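Local coordinates for protein DNA polymerase sliding clamp 2 (Thermococcus kodakarensis, PDB 3LX2) that probably serves as a homotrimeric ring that encircles DNA and tethers the replicative polymerase and other proteins to it during replication, at residues E21-E26 with V240-A245; A27-N32 with I36-I41; T88-K93 with N108-L113; L164-E169 with V175-T180. All blocks are in the same frame, centred on the assembly; numbering follows the deposited sequence.

Contact 1. Residues E21-E26 with V240-A245; sequences EKFFDE and VSFLIA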
loop_
_atom_site.group_PDB
_atom_site.type_symbol
_atom_site.label_atom_id
_atom_site.label_comp_id
_atom_site.label_asym_id
_atom_site.label_seq_id
_atom_site.Cartn_x
_atom_site.Cartn_y
_atom_site.Cartn_z
ATOM N N GLU A 21 -15.558 10.895 11.763
ATOM C CA GLU A 21 -16.383 9.885 11.090
ATOM C C GLU A 21 -16.237 8.547 11.802
ATOM O O GLU A 21 -17.084 7.656 11.662
ATOM C CB GLU A 21 -15.970 9.768 9.631
ATOM C CG GLU A 21 -16.902 8.939 8.713
ATOM C CD GLU A 21 -16.618 7.479 8.801
ATOM O OE1 GLU A 21 -15.436 7.139 8.965
ATOM O OE2 GLU A 21 -17.552 6.653 8.734
ATOM N N LYS A 22 -15.160 8.392 12.560
ATOM C CA LYS A 22 -14.919 7.118 13.215
ATOM C C LYS A 22 -15.974 6.877 14.271
ATOM O O LYS A 22 -16.286 5.756 14.508
ATOM C CB LYS A 22 -13.516 7.048 13.851
ATOM C CG LYS A 22 -12.372 6.891 12.834
ATOM C CD LYS A 22 -12.626 5.666 11.941
ATOM C CE LYS A 22 -11.674 5.612 10.773
ATOM N NZ LYS A 22 -10.317 5.312 11.266
ATOM N N PHE A 23 -16.540 7.948 14.850
ATOM C CA PHE A 23 -17.460 7.841 15.988
ATOM C C PHE A 23 -18.892 8.205 15.731
ATOM O O PHE A 23 -19.768 7.729 16.461
ATOM C CB PHE A 23 -16.987 8.718 17.160
ATOM C CG PHE A 23 -15.595 8.415 17.587
ATOM C CD1 PHE A 23 -15.333 7.279 18.365
ATOM C CD2 PHE A 23 -14.532 9.223 17.172
ATOM C CE1 PHE A 23 -14.019 6.971 18.766
ATOM C CE2 PHE A 23 -13.224 8.917 17.568
ATOM C CZ PHE A 23 -12.973 7.781 18.376
ATOM N N PHE A 24 -19.117 9.072 14.743
ATOM C CA PHE A 24 -20.424 9.633 14.443
ATOM C C PHE A 24 -20.770 9.510 12.989
ATOM O O PHE A 24 -19.926 9.653 12.132
ATOM C CB PHE A 24 -20.477 11.102 14.827
ATOM C CG PHE A 24 -19.754 11.410 16.093
ATOM C CD1 PHE A 24 -20.301 11.046 17.329
ATOM C CD2 PHE A 24 -18.527 12.018 16.058
ATOM C CE1 PHE A 24 -19.616 11.328 18.512
ATOM C CE2 PHE A 24 -17.849 12.294 17.212
ATOM C CZ PHE A 24 -18.384 11.941 18.448
ATOM N N ASP A 25 -22.044 9.282 12.718
ATOM C CA ASP A 25 -22.509 9.109 11.358
ATOM C C ASP A 25 -22.728 10.496 10.735
ATOM O O ASP A 25 -22.583 10.666 9.526
ATOM C CB ASP A 25 -23.808 8.283 11.343
ATOM C CG ASP A 25 -23.664 6.941 12.092
ATOM O OD1 ASP A 25 -22.727 6.169 11.805
ATOM O OD2 ASP A 25 -24.505 6.639 12.984
ATOM N N GLU A 26 -23.069 11.457 11.593
ATOM C CA GLU A 26 -23.493 12.768 11.195
ATOM C C GLU A 26 -22.898 13.763 12.148
ATOM O O GLU A 26 -22.703 13.458 13.334
ATOM C CB GLU A 26 -25.022 12.911 11.278
ATOM C CG GLU A 26 -25.818 11.643 10.868
ATOM C CD GLU A 26 -27.303 11.930 10.632
ATOM O OE1 GLU A 26 -27.941 12.579 11.533
ATOM O OE2 GLU A 26 -27.817 11.515 9.539
ATOM N N VAL A 240 -9.391 20.666 19.848
ATOM C CA VAL A 240 -10.180 19.443 19.656
ATOM C C VAL A 240 -9.990 18.530 20.859
ATOM O O VAL A 240 -8.873 18.136 21.189
ATOM C CB VAL A 240 -9.816 18.644 18.382
ATOM C CG1 VAL A 240 -10.782 17.488 18.210
ATOM C CG2 VAL A 240 -9.873 19.503 17.186
ATOM N N SER A 241 -11.112 18.174 21.459
ATOM C CA SER A 241 -11.192 17.558 22.768
ATOM C C SER A 241 -12.098 16.372 22.694
ATOM O O SER A 241 -13.214 16.472 22.202
ATOM C CB SER A 241 -11.834 18.526 23.744
ATOM O OG SER A 241 -11.048 19.696 23.866
ATOM N N PHE A 242 -11.589 15.252 23.170
ATOM C CA PHE A 242 -12.350 14.051 23.385
ATOM C C PHE A 242 -12.388 13.673 24.883
ATOM O O PHE A 242 -11.353 13.641 25.593
ATOM C CB PHE A 242 -11.746 12.898 22.592
ATOM C CG PHE A 242 -11.801 13.071 21.084
ATOM C CD1 PHE A 242 -12.908 12.656 20.367
ATOM C CD2 PHE A 242 -10.722 13.620 20.379
ATOM C CE1 PHE A 242 -12.948 12.777 18.944
ATOM C CE2 PHE A 242 -10.770 13.748 18.977
ATOM C CZ PHE A 242 -11.895 13.333 18.261
ATOM N N LEU A 243 -13.595 13.427 25.376
ATOM C CA LEU A 243 -13.726 12.753 26.675
ATOM C C LEU A 243 -14.075 11.302 26.429
ATOM O O LEU A 243 -14.986 10.997 25.638
ATOM C CB LEU A 243 -14.763 13.431 27.552
ATOM C CG LEU A 243 -14.598 14.923 27.832
ATOM C CD1 LEU A 243 -15.848 15.427 28.531
ATOM C CD2 LEU A 243 -13.414 15.278 28.649
ATOM N N ILE A 244 -13.313 10.406 27.045
ATOM C CA ILE A 244 -13.560 8.976 26.856
ATOM C C ILE A 244 -13.917 8.357 28.204
ATOM O O ILE A 244 -13.123 8.410 29.156
ATOM C CB ILE A 244 -12.357 8.204 26.314
ATOM C CG1 ILE A 244 -11.849 8.798 24.997
ATOM C CG2 ILE A 244 -12.748 6.687 26.094
ATOM C CD1 ILE A 244 -10.723 9.787 25.155
ATOM N N ALA A 245 -15.113 7.782 28.267
ATOM C CA ALA A 245 -15.603 7.156 29.494
ATOM C C ALA A 245 -14.718 5.977 29.916
ATOM O O ALA A 245 -14.213 5.236 29.059
ATOM C CB ALA A 245 -17.080 6.725 29.342
#

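Contact 2. Residues A27-N32 with I36-I41; sequences AVFQVN and IQMRAI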
loop_
_atom_site.group_PDB
_atom_site.type_symbol
_atom_site.label_atom_id
_atom_site.label_comp_id
_atom_site.label_asym_id
_atom_site.label_seq_id
_atom_site.Cartn_x
_atom_site.Cartn_y
_atom_site.Cartn_z
ATOM N N ALA A 27 -22.592 14.965 11.654
ATOM C CA ALA A 27 -22.180 15.995 12.573
ATOM C C ALA A 27 -22.922 17.299 12.386
ATOM O O ALA A 27 -23.242 17.703 11.277
ATOM C CB ALA A 27 -20.747 16.195 12.470
ATOM N N VAL A 28 -23.219 17.932 13.507
ATOM C CA VAL A 28 -23.761 19.261 13.518
ATOM C C VAL A 28 -22.701 20.341 13.701
ATOM O O VAL A 28 -22.067 20.454 14.742
ATOM C CB VAL A 28 -24.784 19.384 14.672
ATOM C CG1 VAL A 28 -25.424 20.802 14.695
ATOM C CG2 VAL A 28 -25.852 18.251 14.571
ATOM N N PHE A 29 -22.556 21.195 12.711
ATOM C CA PHE A 29 -21.594 22.271 12.819
ATOM C C PHE A 29 -22.294 23.560 13.176
ATOM O O PHE A 29 -23.082 24.082 12.415
ATOM C CB PHE A 29 -20.818 22.404 11.517
ATOM C CG PHE A 29 -19.540 21.584 11.470
ATOM C CD1 PHE A 29 -19.244 20.646 12.456
ATOM C CD2 PHE A 29 -18.621 21.759 10.432
ATOM C CE1 PHE A 29 -18.087 19.898 12.416
ATOM C CE2 PHE A 29 -17.461 20.994 10.390
ATOM C CZ PHE A 29 -17.197 20.069 11.399
ATOM N N GLN A 30 -22.022 24.076 14.358
ATOM C CA GLN A 30 -22.500 25.409 14.630
ATOM C C GLN A 30 -21.556 26.432 14.002
ATOM O O GLN A 30 -20.434 26.634 14.447
ATOM C CB GLN A 30 -22.680 25.673 16.112
ATOM C CG GLN A 30 -23.276 27.060 16.414
ATOM C CD GLN A 30 -24.772 27.129 16.074
ATOM O OE1 GLN A 30 -25.543 26.178 16.384
ATOM N NE2 GLN A 30 -25.191 28.241 15.419
ATOM N N VAL A 31 -22.057 27.073 12.958
ATOM C CA VAL A 31 -21.305 28.076 12.264
ATOM C C VAL A 31 -21.644 29.457 12.801
ATOM O O VAL A 31 -22.720 29.991 12.497
ATOM C CB VAL A 31 -21.615 28.056 10.769
ATOM C CG1 VAL A 31 -20.639 28.898 10.054
ATOM C CG2 VAL A 31 -21.621 26.656 10.243
ATOM N N ASN A 32 -20.710 30.042 13.555
ATOM C CA ASN A 32 -20.873 31.379 14.131
ATOM C C ASN A 32 -19.954 32.426 13.567
ATOM O O ASN A 32 -19.037 32.118 12.792
ATOM C CB ASN A 32 -20.621 31.330 15.618
ATOM C CG ASN A 32 -21.534 30.417 16.287
ATOM O OD1 ASN A 32 -22.647 30.192 15.788
ATOM N ND2 ASN A 32 -21.092 29.819 17.394
ATOM N N ILE A 36 -16.331 28.137 14.166
ATOM C CA ILE A 36 -17.115 26.886 14.078
ATOM C C ILE A 36 -16.915 26.055 15.350
ATOM O O ILE A 36 -15.805 26.009 15.948
ATOM C CB ILE A 36 -16.694 26.023 12.853
ATOM C CG1 ILE A 36 -17.243 26.566 11.531
ATOM C CG2 ILE A 36 -17.147 24.550 12.967
ATOM C CD1 ILE A 36 -16.299 26.302 10.345
ATOM N N GLN A 37 -17.997 25.380 15.738
ATOM C CA GLN A 37 -18.055 24.579 16.956
ATOM C C GLN A 37 -18.937 23.381 16.747
ATOM O O GLN A 37 -19.981 23.456 16.097
ATOM C CB GLN A 37 -18.590 25.419 18.151
ATOM C CG GLN A 37 -17.595 26.502 18.625
ATOM C CD GLN A 37 -18.163 27.475 19.650
ATOM O OE1 GLN A 37 -19.379 27.565 19.874
ATOM N NE2 GLN A 37 -17.275 28.234 20.263
ATOM N N MET A 38 -18.503 22.270 17.307
ATOM C CA MET A 38 -19.291 21.085 17.325
ATOM C C MET A 38 -19.074 20.408 18.652
ATOM O O MET A 38 -17.996 20.475 19.224
ATOM C CB MET A 38 -18.902 20.159 16.191
ATOM C CG MET A 38 -19.441 18.764 16.371
ATOM S SD MET A 38 -18.763 17.726 15.089
ATOM C CE MET A 38 -19.141 16.133 15.734
ATOM N N ARG A 39 -20.128 19.761 19.125
ATOM C CA ARG A 39 -20.112 19.008 20.329
ATOM C C ARG A 39 -21.062 17.884 20.090
ATOM O O ARG A 39 -22.204 18.111 19.693
ATOM C CB ARG A 39 -20.584 19.824 21.515
ATOM C CG ARG A 39 -20.449 19.004 22.808
ATOM C CD ARG A 39 -20.606 19.800 24.084
ATOM N NE ARG A 39 -19.686 20.929 24.265
ATOM C CZ ARG A 39 -19.779 21.770 25.295
ATOM N NH1 ARG A 39 -20.749 21.592 26.213
ATOM N NH2 ARG A 39 -18.924 22.781 25.424
ATOM N N ALA A 40 -20.584 16.659 20.292
ATOM C CA ALA A 40 -21.411 15.504 20.016
ATOM C C ALA A 40 -20.969 14.347 20.897
ATOM O O ALA A 40 -19.864 14.397 21.503
ATOM C CB ALA A 40 -21.292 15.144 18.575
ATOM N N ILE A 41 -21.823 13.309 20.953
ATOM C CA ILE A 41 -21.530 12.077 21.711
ATOM C C ILE A 41 -21.866 10.869 20.868
ATOM O O ILE A 41 -22.834 10.858 20.136
ATOM C CB ILE A 41 -22.322 12.015 23.056
ATOM C CG1 ILE A 41 -22.082 13.256 23.907
ATOM C CG2 ILE A 41 -21.891 10.833 23.949
ATOM C CD1 ILE A 41 -22.843 13.218 25.264
#

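Contact 3. Residues T88-K93 with N108-L113; sequences TLVLRK and NTWFKL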
loop_
_atom_site.group_PDB
_atom_site.type_symbol
_atom_site.label_atom_id
_atom_site.label_comp_id
_atom_site.label_asym_id
_atom_site.label_seq_id
_atom_site.Cartn_x
_atom_site.Cartn_y
_atom_site.Cartn_z
ATOM N N THR A 88 -6.851 24.022 -1.726
ATOM C CA THR A 88 -7.518 24.751 -0.664
ATOM C C THR A 88 -8.964 24.255 -0.505
ATOM O O THR A 88 -9.465 23.549 -1.370
ATOM C CB THR A 88 -7.481 26.325 -0.861
ATOM O OG1 THR A 88 -8.407 26.688 -1.873
ATOM C CG2 THR A 88 -6.106 26.823 -1.167
ATOM N N LEU A 89 -9.619 24.604 0.598
ATOM C CA LEU A 89 -10.958 24.130 0.878
ATOM C C LEU A 89 -11.866 25.320 0.998
ATOM O O LEU A 89 -11.552 26.288 1.695
ATOM C CB LEU A 89 -11.000 23.366 2.210
ATOM C CG LEU A 89 -12.346 23.017 2.902
ATOM C CD1 LEU A 89 -13.235 22.249 2.004
ATOM C CD2 LEU A 89 -12.149 22.210 4.222
ATOM N N VAL A 90 -13.008 25.236 0.333
ATOM C CA VAL A 90 -14.028 26.256 0.465
ATOM C C VAL A 90 -15.300 25.610 0.943
ATOM O O VAL A 90 -15.781 24.663 0.313
ATOM C CB VAL A 90 -14.443 26.891 -0.883
ATOM C CG1 VAL A 90 -15.531 27.999 -0.656
ATOM C CG2 VAL A 90 -13.242 27.425 -1.683
ATOM N N LEU A 91 -15.859 26.143 2.026
ATOM C CA LEU A 91 -17.194 25.763 2.427
ATOM C C LEU A 91 -18.129 26.949 2.255
ATOM O O LEU A 91 -17.865 28.054 2.726
ATOM C CB LEU A 91 -17.209 25.294 3.862
ATOM C CG LEU A 91 -16.213 24.190 4.243
ATOM C CD1 LEU A 91 -16.151 24.080 5.804
ATOM C CD2 LEU A 91 -16.630 22.879 3.617
ATOM N N ARG A 92 -19.230 26.704 1.566
ATOM C CA ARG A 92 -20.086 27.769 1.145
ATOM C C ARG A 92 -21.564 27.390 1.187
ATOM O O ARG A 92 -21.977 26.339 0.670
ATOM C CB ARG A 92 -19.703 28.187 -0.259
ATOM C CG ARG A 92 -20.557 29.275 -0.755
ATOM C CD ARG A 92 -20.425 29.345 -2.236
ATOM N NE ARG A 92 -19.163 29.959 -2.615
ATOM C CZ ARG A 92 -18.606 29.800 -3.802
ATOM N NH1 ARG A 92 -19.183 29.014 -4.720
ATOM N NH2 ARG A 92 -17.464 30.408 -4.061
ATOM N N LYS A 93 -22.349 28.257 1.815
ATOM C CA LYS A 93 -23.773 28.062 1.896
ATOM C C LYS A 93 -24.478 29.330 1.499
ATOM O O LYS A 93 -24.150 30.428 1.994
ATOM C CB LYS A 93 -24.217 27.648 3.287
ATOM C CG LYS A 93 -25.698 27.276 3.311
ATOM C CD LYS A 93 -26.171 26.840 4.668
ATOM C CE LYS A 93 -27.689 26.632 4.659
ATOM N NZ LYS A 93 -28.420 27.917 4.417
ATOM N N ASN A 108 -10.537 23.237 -10.287
ATOM C CA ASN A 108 -11.496 23.597 -9.249
ATOM C C ASN A 108 -12.663 22.622 -9.337
ATOM O O ASN A 108 -13.343 22.518 -10.381
ATOM C CB ASN A 108 -11.980 25.082 -9.369
ATOM C CG ASN A 108 -10.850 26.128 -9.082
ATOM O OD1 ASN A 108 -9.740 25.784 -8.699
ATOM N ND2 ASN A 108 -11.157 27.423 -9.300
ATOM N N THR A 109 -12.883 21.913 -8.239
ATOM C CA THR A 109 -13.926 20.889 -8.135
ATOM C C THR A 109 -14.906 21.361 -7.029
ATOM O O THR A 109 -14.460 21.814 -5.926
ATOM C CB THR A 109 -13.297 19.521 -7.799
ATOM O OG1 THR A 109 -12.548 19.038 -8.935
ATOM C CG2 THR A 109 -14.361 18.492 -7.510
ATOM N N TRP A 110 -16.209 21.309 -7.348
ATOM C CA TRP A 110 -17.258 21.909 -6.524
ATOM C C TRP A 110 -18.366 20.919 -6.372
ATOM O O TRP A 110 -19.030 20.537 -7.362
ATOM C CB TRP A 110 -17.848 23.197 -7.126
ATOM C CG TRP A 110 -16.969 24.403 -7.193
ATOM C CD1 TRP A 110 -16.234 24.830 -8.298
ATOM C CD2 TRP A 110 -16.695 25.362 -6.154
ATOM N NE1 TRP A 110 -15.560 26.006 -8.008
ATOM C CE2 TRP A 110 -15.809 26.345 -6.705
ATOM C CE3 TRP A 110 -17.154 25.529 -4.844
ATOM C CZ2 TRP A 110 -15.361 27.446 -5.978
ATOM C CZ3 TRP A 110 -16.707 26.617 -4.120
ATOM C CH2 TRP A 110 -15.810 27.562 -4.689
ATOM N N PHE A 111 -18.560 20.487 -5.139
ATOM C CA PHE A 111 -19.569 19.530 -4.779
ATOM C C PHE A 111 -20.697 20.225 -4.081
ATOM O O PHE A 111 -20.498 21.217 -3.362
ATOM C CB PHE A 111 -19.005 18.582 -3.727
ATOM C CG PHE A 111 -18.206 17.498 -4.281
ATOM C CD1 PHE A 111 -18.827 16.353 -4.770
ATOM C CD2 PHE A 111 -16.817 17.612 -4.363
ATOM C CE1 PHE A 111 -18.066 15.331 -5.330
ATOM C CE2 PHE A 111 -16.075 16.611 -4.922
ATOM C CZ PHE A 111 -16.707 15.464 -5.398
ATOM N N LYS A 112 -21.876 19.654 -4.227
ATOM C CA LYS A 112 -23.007 20.043 -3.373
ATOM C C LYS A 112 -23.576 18.854 -2.600
ATOM O O LYS A 112 -23.932 17.807 -3.195
ATOM C CB LYS A 112 -24.077 20.749 -4.168
ATOM C CG LYS A 112 -23.772 22.209 -4.278
ATOM C CD LYS A 112 -24.941 23.013 -4.809
ATOM C CE LYS A 112 -24.992 22.891 -6.309
ATOM N NZ LYS A 112 -25.675 24.078 -6.891
ATOM N N LEU A 113 -23.638 19.024 -1.275
ATOM C CA LEU A 113 -24.094 17.930 -0.410
ATOM C C LEU A 113 -25.360 18.299 0.324
ATOM O O LEU A 113 -25.456 19.408 0.846
ATOM C CB LEU A 113 -23.020 17.542 0.612
ATOM C CG LEU A 113 -21.558 17.508 0.215
ATOM C CD1 LEU A 113 -20.732 17.433 1.514
ATOM C CD2 LEU A 113 -21.199 16.365 -0.764
#

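Contact 4. Residues L164-E169 with V175-T180; sequences LTFKAE and VRTVLT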
loop_
_atom_site.group_PDB
_atom_site.type_symbol
_atom_site.label_atom_id
_atom_site.label_comp_id
_atom_site.label_asym_id
_atom_site.label_seq_id
_atom_site.Cartn_x
_atom_site.Cartn_y
_atom_site.Cartn_z
ATOM N N LEU A 164 4.776 8.326 34.014
ATOM C CA LEU A 164 3.605 8.115 33.166
ATOM C C LEU A 164 3.717 6.758 32.503
ATOM O O LEU A 164 4.616 6.516 31.685
ATOM C CB LEU A 164 3.458 9.227 32.103
ATOM C CG LEU A 164 2.168 9.156 31.252
ATOM C CD1 LEU A 164 0.956 9.570 32.025
ATOM C CD2 LEU A 164 2.273 10.003 30.002
ATOM N N THR A 165 2.788 5.883 32.851
ATOM C CA THR A 165 2.863 4.491 32.451
ATOM C C THR A 165 1.556 4.057 31.782
ATOM O O THR A 165 0.492 4.296 32.357
ATOM C CB THR A 165 3.037 3.581 33.712
ATOM O OG1 THR A 165 4.130 4.034 34.550
ATOM C CG2 THR A 165 3.250 2.114 33.289
ATOM N N PHE A 166 1.635 3.414 30.610
ATOM C CA PHE A 166 0.490 2.811 29.925
ATOM C C PHE A 166 0.543 1.265 29.832
ATOM O O PHE A 166 1.395 0.709 29.138
ATOM C CB PHE A 166 0.447 3.318 28.508
ATOM C CG PHE A 166 0.574 4.776 28.400
ATOM C CD1 PHE A 166 -0.537 5.594 28.594
ATOM C CD2 PHE A 166 1.812 5.353 28.108
ATOM C CE1 PHE A 166 -0.420 6.971 28.495
ATOM C CE2 PHE A 166 1.925 6.716 28.000
ATOM C CZ PHE A 166 0.803 7.529 28.196
ATOM N N LYS A 167 -0.373 0.575 30.509
ATOM C CA LYS A 167 -0.285 -0.882 30.587
ATOM C C LYS A 167 -1.573 -1.579 30.322
ATOM O O LYS A 167 -2.660 -1.063 30.542
ATOM C CB LYS A 167 0.292 -1.377 31.916
ATOM C CG LYS A 167 -0.672 -1.474 33.104
ATOM C CD LYS A 167 0.149 -1.629 34.444
ATOM C CE LYS A 167 -0.545 -2.559 35.512
ATOM N NZ LYS A 167 -0.168 -2.217 36.965
ATOM N N ALA A 168 -1.400 -2.780 29.815
ATOM C CA ALA A 168 -2.502 -3.643 29.507
ATOM C C ALA A 168 -2.215 -5.025 30.086
ATOM O O ALA A 168 -1.056 -5.418 30.303
ATOM C CB ALA A 168 -2.727 -3.693 28.010
ATOM N N GLU A 169 -3.286 -5.745 30.366
ATOM C CA GLU A 169 -3.154 -7.123 30.806
ATOM C C GLU A 169 -4.260 -7.991 30.211
ATOM O O GLU A 169 -5.436 -7.655 30.265
ATOM C CB GLU A 169 -3.049 -7.221 32.327
ATOM C CG GLU A 169 -2.579 -8.663 32.744
ATOM C CD GLU A 169 -2.303 -8.896 34.266
ATOM O OE1 GLU A 169 -2.365 -7.943 35.098
ATOM O OE2 GLU A 169 -2.001 -10.068 34.614
ATOM N N VAL A 175 1.688 -5.660 28.969
ATOM C CA VAL A 175 2.595 -4.712 28.341
ATOM C C VAL A 175 2.634 -3.350 29.014
ATOM O O VAL A 175 1.649 -2.634 29.088
ATOM C CB VAL A 175 2.416 -4.632 26.800
ATOM C CG1 VAL A 175 1.050 -4.065 26.404
ATOM C CG2 VAL A 175 3.557 -3.876 26.164
ATOM N N ARG A 176 3.798 -3.024 29.531
ATOM C CA ARG A 176 4.044 -1.739 30.139
ATOM C C ARG A 176 4.897 -0.864 29.143
ATOM O O ARG A 176 5.955 -1.269 28.645
ATOM C CB ARG A 176 4.749 -1.998 31.472
ATOM C CG ARG A 176 4.805 -0.884 32.453
ATOM C CD ARG A 176 5.359 -1.367 33.818
ATOM N NE ARG A 176 4.263 -1.732 34.740
ATOM C CZ ARG A 176 4.062 -1.202 35.957
ATOM N NH1 ARG A 176 4.916 -0.290 36.421
ATOM N NH2 ARG A 176 3.026 -1.594 36.723
ATOM N N THR A 177 4.368 0.295 28.802
ATOM C CA THR A 177 5.172 1.366 28.230
ATOM C C THR A 177 5.272 2.433 29.305
ATOM O O THR A 177 4.232 2.872 29.839
ATOM C CB THR A 177 4.499 2.009 27.041
ATOM O OG1 THR A 177 4.523 1.124 25.920
ATOM C CG2 THR A 177 5.231 3.262 26.692
ATOM N N VAL A 178 6.500 2.865 29.627
ATOM C CA VAL A 178 6.675 3.871 30.690
ATOM C C VAL A 178 7.535 5.098 30.346
ATOM O O VAL A 178 8.695 4.969 29.940
ATOM C CB VAL A 178 7.082 3.208 32.022
ATOM C CG1 VAL A 178 8.222 2.224 31.815
ATOM C CG2 VAL A 178 7.440 4.247 33.069
ATOM N N LEU A 179 6.944 6.283 30.532
ATOM C CA LEU A 179 7.560 7.582 30.213
ATOM C C LEU A 179 7.897 8.413 31.424
ATOM O O LEU A 179 7.066 8.615 32.314
ATOM C CB LEU A 179 6.605 8.437 29.402
ATOM C CG LEU A 179 6.119 7.966 28.055
ATOM C CD1 LEU A 179 5.547 9.172 27.343
ATOM C CD2 LEU A 179 7.284 7.331 27.264
ATOM N N THR A 180 9.123 8.919 31.439
ATOM C CA THR A 180 9.552 9.901 32.463
ATOM C C THR A 180 9.983 11.206 31.754
ATOM O O THR A 180 10.064 11.272 30.496
ATOM C CB THR A 180 10.735 9.381 33.367
ATOM O OG1 THR A 180 11.951 9.279 32.592
ATOM C CG2 THR A 180 10.419 8.029 33.993
#

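Contact 1. Residues E21-E26 with V240-A245
In both Phe23 and Phe242 the first torsion sets CG beside the backbone N and anti to the carbonyl carbon (chi1 -55° and -65°), and each ring is thereby carried into the space between the two segments. The backbones stay far apart, with CA of Phe23 and CA of Phe242 separated by 10.9 Å, so the rings alone bridge the gap. The closest approach is between CE2 of Phe23 and CE1 of Phe242, 4.1 Å, with the rings meeting obliquely. Their planes are inclined at 51° and the ring centroids lie 5.9 Å apart. No hydrogen bond joins the segments, and what holds here is apolar packing between two buried side chains. Phe23 is also braced from its own segment, since its CB sits 3.6 Å above the plane of the Phe24 ring, over the ring centre, while CB of Lys22 lies toward the rim of one face of the Phe23 ring. Ile208 of helix 202-209 touches both Phe23 and Phe242; on strand 47-54, Val47 touches Phe23 and Val49 touches Phe242. The example illustrates how a single pair of aromatic rings can link parts of a chain far apart in sequence: the turn after helix 10-21 is packed against the central sheet where the N-terminal and C-terminal domains of the PCNA fold join.

Contact 2. Residues A27-N32 with I36-I41
Phe29 is gripped by two residues of the opposite strand, and this is where the contact is tight. CG2 of Ile36 stands over one face of the ring, 4.2 Å from its centroid and 18° off the ring normal, a CH-pi contact. Met38 takes a different approach: its SD lies at the ring edge, near the ring plane and 3.5 Å from CE1 of Phe29, forming a Met-aromatic contact. The long chain of Met38 runs extended with CG anti to the backbone N (chi1 165°), which carries the sulfur past the ring to within 3.6 Å of CB of Ala27. Phe71 adds an edge-to-face partner for Phe29, and Leu51 also packs against it, so the ring is enclosed in the core. The other face of the sheet is looser and only partly buried. Gln30 and Gln37 form a hydrogen-bonded antiparallel pair there, with Gln30 N to Gln37 O at 2.8 Å and Gln37 N to Gln30 O at 3.0 Å. Their side chains part company: Gln30 bends so that NE2 donates to Asn32 OD1, in the carbonyl plane, at 3.2 Å, whereas Gln37 sends NE2 to Asn52. Toward Ala27 and Ala40 the strands splay, their CA atoms being 7.5 Å apart. Two consecutive antiparallel strands with a short connection make this a beta hairpin of the N-terminal PCNA domain, its apolar face turned to the core.

Contact 3. Residues T88-K93 with N108-L113
Trp110 reaches across to Val90 and Arg92, and its course explains the whole contact. From CB the first torsion places CG anti to the carbonyl carbon (chi1 -68°), which swings the indole toward strand 88-93. The six-membered ring does the touching. CE3 comes to 4.0 Å from Arg92 NH1. Next along, CZ3 lies 3.5 Å from Arg92 NH1 and 3.9 Å from Val90 CG1, the methyl sitting at the edge of the indole near its plane. CH2, at the far end, is 3.4 Å from Arg92 NH2, and CZ2 is more distant, 4.1 Å from the same nitrogen. The guanidinium therefore lies over one face of the six-membered ring, nearest its CZ3 and CH2 atoms, the two planes only 22° apart. Arg92 is also held from outside, its NE forming a salt bridge with Glu4. The two segments exchange no hydrogen bond, since strand 98-104 runs between them in the sheet, where its Glu100 also touches Trp110. On the other side of that sheet, Leu91 and Phe111 pack on helix 73-80, with Leu89 also meeting helix 10-21, while strand 108-114 forms an antiparallel ladder with a strand of the second subunit.

Contact 4. Residues L164-E169 with V175-T180
Lys167 and Arg176 lie side by side across the two strands, pointing the same way, and Thr165 and Val178 do likewise on the same face. CG2 of Thr165 sits over one face of the Arg176 guanidinium and meets the aliphatic part of that chain, CG, at 3.5 Å. Lys167 comes at the guanidinium edge instead. Its CG occupies the crowded position between backbone N and carbonyl carbon (chi1 82°), and the chain then runs alongside the arginine until NZ is 3.3 Å from Arg176 NH2; two positive groups this near would be expected to repel each other somewhat. The opposite face is buried and mostly apolar. There the edge of the Phe166 ring is turned to Leu179, whose CG is 4.4 Å from CE2 of Phe166, while Ala168 CB packs on Val175 CG1 at 4.1 Å. Phe166 also meets Phe157 edge to face and rests on helix 138-151. Between the two faces, three hydrogen-bonded pairs join the backbones through six bonds, among them the short one from Leu179 N to Leu164 O, 2.6 Å. Thr177, on the buried face, uses OG1 to bond Thr109 OG1 of the third subunit, and residues 175-178 pair in an antiparallel ladder with a strand of that subunit. A regular beta hairpin thus supplies the edge strand through which the sheet continues between subunits of the PCNA ring.

How the contacts relate
Followed from the N terminus, the chain opens contact 1 at 21-26 and closes it only at 240-245, so the other three contacts nest inside this one long loop. They follow in series, without crossing: contact 2 closes a short hairpin, contact 3 a loop that contains strand 98-104, and contact 4 a second hairpin in the C-terminal domain. Contacts 1 and 2 touch directly, Phe24 CE1 lying 3.3 Å from Ile41 C, and both reach the sheet shared by the two domains. Contacts 3 and 4, with centres about 44 Å apart, lie on opposite sides of the chain's centre, each at an edge where another subunit joins.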